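Local coordinates for protein o-succinylbenzoate synthase (Synechococcus elongatus, PDB 2OZT) that converts 2-succinyl-6-hydroxy-2,4-cyclohexadiene-1-carboxylate to 2-succinylbenzoate by loss of water, using a divalent metal ion, in the pathway to phylloquinone, at residues A[29-34]-A[45-50]. Residues are numbered along the deposited sequence; the frame is centred on the assembly and turned at random.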
ATOM      1  N   SER A  29     -12.723   0.988  -8.639  1.00 14.29           N
ATOM      2  CA  SER A  29     -14.080   0.769  -8.093  1.00 14.51           C
ATOM      3  C   SER A  29     -13.943   0.277  -6.655  1.00 14.43           C
ATOM      4  O   SER A  29     -12.897  -0.243  -6.251  1.00 14.48           O
ATOM      5  CB  SER A  29     -14.816  -0.261  -8.922  1.00 15.11           C
ATOM      6  OG  SER A  29     -15.031   0.258 -10.237  1.00 17.86           O
ATOM      7  N   GLY A  30     -15.028   0.422  -5.893  1.00 13.50           N
ATOM      8  CA  GLY A  30     -15.042  -0.073  -4.494  1.00 13.27           C
ATOM      9  C   GLY A  30     -16.392   0.161  -3.900  1.00 13.16           C
ATOM     10  O   GLY A  30     -17.363   0.460  -4.617  1.00 12.76           O
ATOM     11  N   ILE A  31     -16.441   0.018  -2.579  1.00 11.83           N
ATOM     12  CA  ILE A  31     -17.675   0.217  -1.820  1.00 12.01           C
ATOM     13  C   ILE A  31     -17.410   1.197  -0.720  1.00 12.43           C
ATOM     14  O   ILE A  31     -16.371   1.116  -0.025  1.00 12.52           O
ATOM     15  CB  ILE A  31     -18.067  -1.093  -1.194  1.00 12.20           C
ATOM     16  CG1 ILE A  31     -18.596  -2.087  -2.242  1.00 14.40           C
ATOM     17  CG2 ILE A  31     -19.139  -0.898  -0.114  1.00 12.93           C
ATOM     18  CD1 ILE A  31     -18.582  -3.532  -1.700  1.00 15.35           C
ATOM     19  N   TYR A  32     -18.347   2.135  -0.553  1.00 13.33           N
ATOM     20  CA  TYR A  32     -18.372   2.965   0.678  1.00 12.84           C
ATOM     21  C   TYR A  32     -19.448   2.483   1.625  1.00 13.47           C
ATOM     22  O   TYR A  32     -20.556   2.158   1.205  1.00 13.41           O
ATOM     23  CB  TYR A  32     -18.641   4.426   0.361  1.00 14.48           C
ATOM     24  CG  TYR A  32     -17.578   5.075  -0.487  1.00 16.19           C
ATOM     25  CD1 TYR A  32     -16.233   4.938  -0.167  1.00 16.71           C
ATOM     26  CD2 TYR A  32     -17.909   5.829  -1.608  1.00 20.39           C
ATOM     27  CE1 TYR A  32     -15.262   5.506  -0.932  1.00 18.52           C
ATOM     28  CE2 TYR A  32     -16.917   6.430  -2.393  1.00 22.28           C
ATOM     29  CZ  TYR A  32     -15.598   6.279  -2.018  1.00 21.34           C
ATOM     30  OH  TYR A  32     -14.601   6.864  -2.790  1.00 22.28           O
ATOM     31  N   LEU A  33     -19.093   2.448   2.912  1.00 13.74           N
ATOM     32  CA  LEU A  33     -20.016   2.063   3.985  1.00 13.27           C
ATOM     33  C   LEU A  33     -20.344   3.295   4.796  1.00 14.69           C
ATOM     34  O   LEU A  33     -19.468   4.083   5.101  1.00 13.81           O
ATOM     35  CB  LEU A  33     -19.349   1.106   4.972  1.00 13.87           C
ATOM     36  CG  LEU A  33     -18.844  -0.201   4.361  1.00 13.67           C
ATOM     37  CD1 LEU A  33     -18.044  -1.005   5.380  1.00 16.71           C
ATOM     38  CD2 LEU A  33     -19.941  -1.059   3.787  1.00 11.83           C
ATOM     39  N   ARG A  34     -21.631   3.411   5.159  1.00 15.54           N
ATOM     40  CA  ARG A  34     -22.083   4.482   6.084  1.00 15.53           C
ATOM     41  C   ARG A  34     -22.855   3.853   7.224  1.00 15.42           C
ATOM     42  O   ARG A  34     -23.852   3.197   6.972  1.00 16.18           O
ATOM     43  CB  ARG A  34     -22.934   5.479   5.321  1.00 15.77           C
ATOM     44  CG  ARG A  34     -23.441   6.656   6.226  1.00 16.53           C
ATOM     45  CD  ARG A  34     -24.362   7.555   5.434  1.00 17.99           C
ATOM     46  NE  ARG A  34     -24.797   8.785   6.145  1.00 19.32           N
ATOM     47  CZ  ARG A  34     -25.805   8.838   7.013  1.00 21.07           C
ATOM     48  NH1 ARG A  34     -26.481   7.755   7.379  1.00 20.47           N
ATOM     49  NH2 ARG A  34     -26.098  10.015   7.574  1.00 23.45           N
ATOM     50  N   GLY A  45     -16.590   3.831   6.035  1.00 13.36           N
ATOM     51  CA  GLY A  45     -15.459   2.937   5.721  1.00 13.75           C
ATOM     52  C   GLY A  45     -15.474   2.724   4.220  1.00 13.69           C
ATOM     53  O   GLY A  45     -16.426   3.057   3.502  1.00 13.97           O
ATOM     54  N   GLU A  46     -14.360   2.162   3.760  1.00 12.77           N
ATOM     55  CA  GLU A  46     -14.187   1.892   2.327  1.00 13.76           C
ATOM     56  C   GLU A  46     -13.592   0.511   2.119  1.00 13.37           C
ATOM     57  O   GLU A  46     -12.597   0.149   2.753  1.00 13.01           O
ATOM     58  CB  GLU A  46     -13.285   2.961   1.730  1.00 13.74           C
ATOM     59  CG  GLU A  46     -12.925   2.715   0.252  1.00 12.61           C
ATOM     60  CD  GLU A  46     -12.125   3.861  -0.371  1.00 14.95           C
ATOM     61  OE1 GLU A  46     -11.914   4.948   0.243  1.00 14.48           O
ATOM     62  OE2 GLU A  46     -11.641   3.630  -1.541  1.00 14.99           O
ATOM     63  N   ILE A  47     -14.199  -0.238   1.188  1.00 11.99           N
ATOM     64  CA  ILE A  47     -13.736  -1.579   0.771  1.00 12.96           C
ATOM     65  C   ILE A  47     -13.326  -1.491  -0.694  1.00 12.72           C
ATOM     66  O   ILE A  47     -14.163  -1.284  -1.579  1.00 13.64           O
ATOM     67  CB  ILE A  47     -14.890  -2.596   0.864  1.00 12.04           C
ATOM     68  CG1 ILE A  47     -15.450  -2.615   2.309  1.00 12.81           C
ATOM     69  CG2 ILE A  47     -14.514  -3.983   0.420  1.00 12.02           C
ATOM     70  CD1 ILE A  47     -16.732  -3.453   2.477  1.00 15.03           C
ATOM     71  N   ALA A  48     -12.022  -1.618  -0.966  1.00 12.37           N
ATOM     72  CA  ALA A  48     -11.524  -1.446  -2.327  1.00 13.66           C
ATOM     73  C   ALA A  48     -10.419  -2.448  -2.664  1.00 13.80           C
ATOM     74  O   ALA A  48      -9.271  -2.039  -2.837  1.00 13.47           O
ATOM     75  CB  ALA A  48     -10.996  -0.005  -2.485  1.00 15.08           C
ATOM     76  N   PRO A  49     -10.742  -3.734  -2.822  1.00 13.28           N
ATOM     77  CA  PRO A  49      -9.703  -4.667  -3.240  1.00 13.18           C
ATOM     78  C   PRO A  49      -9.136  -4.245  -4.608  1.00 14.25           C
ATOM     79  O   PRO A  49      -9.823  -3.566  -5.419  1.00 13.71           O
ATOM     80  CB  PRO A  49     -10.432  -5.993  -3.339  1.00 14.04           C
ATOM     81  CG  PRO A  49     -11.911  -5.614  -3.608  1.00 13.35           C
ATOM     82  CD  PRO A  49     -12.069  -4.369  -2.728  1.00 14.39           C
ATOM     83  N   LEU A  50      -7.870  -4.567  -4.833  1.00 14.62           N
ATOM     84  CA  LEU A  50      -7.194  -4.115  -6.043  1.00 16.43           C
ATOM     85  C   LEU A  50      -7.063  -5.304  -7.010  1.00 16.86           C
ATOM     86  O   LEU A  50      -6.497  -6.313  -6.643  1.00 19.21           O
ATOM     87  CB  LEU A  50      -5.816  -3.550  -5.652  1.00 15.43           C
ATOM     88  CG  LEU A  50      -4.965  -2.841  -6.716  1.00 19.67           C
ATOM     89  CD1 LEU A  50      -5.653  -1.596  -7.234  1.00 18.89           C
ATOM     90  CD2 LEU A  50      -3.621  -2.464  -6.107  1.00 18.27           C
TER
HETATM   91  O   HOH W   1     -12.461  -2.857  -5.659  1.00 15.74           O
HETATM   92  O   HOH W   2     -13.119   7.654  -0.373  1.00 25.93           O
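Glu46 runs alongside the ring of Tyr32, both side chains pointing the same way: Glu46 CD lies 3.6 Å from Tyr32 CE1, OE1 sits in the ring plane at its edge, and ring and carboxylate are turned 83° apart. The acid chain is extended, CG anti to the backbone N (chi1 175°), which carries the carboxylate off the sheet face it shares with Tyr32. There OE2 takes hydrogen bonds from Tyr10 OH and Gly276 N, and OE1 from Ala279 N and a water 3.0 Å away, which also bonds weakly to Tyr32 OH. With an alanine here the carboxylate is gone, and Tyr10 OH and the amides of Gly276 and Ala279 would probably be left without their acceptor. Strands 23-36 and 42-47 form a beta hairpin of the enolase-type N-terminal domain, with 42-47 at the sheet edge, and Glu46 reaches the N-terminal end of helix 277-290, in the barrel part of the chain. Ile31 and Ile47 form a hydrogen-bonded pair, Ile47 N giving Ile31 O a nearly straight bond of 2.8 Å; their branched side chains suit the sheet and meet CB to CB at 4.1 Å. The Leu33 and Ile47 side chains cross, CD1 to CD1 at 4.0 Å, and both touch Phe91 of helix 85-97. Gly45 pairs with Leu33, and a CB here would fall beside Leu33 CD1; at Gly30 one would clash with Ile47 O.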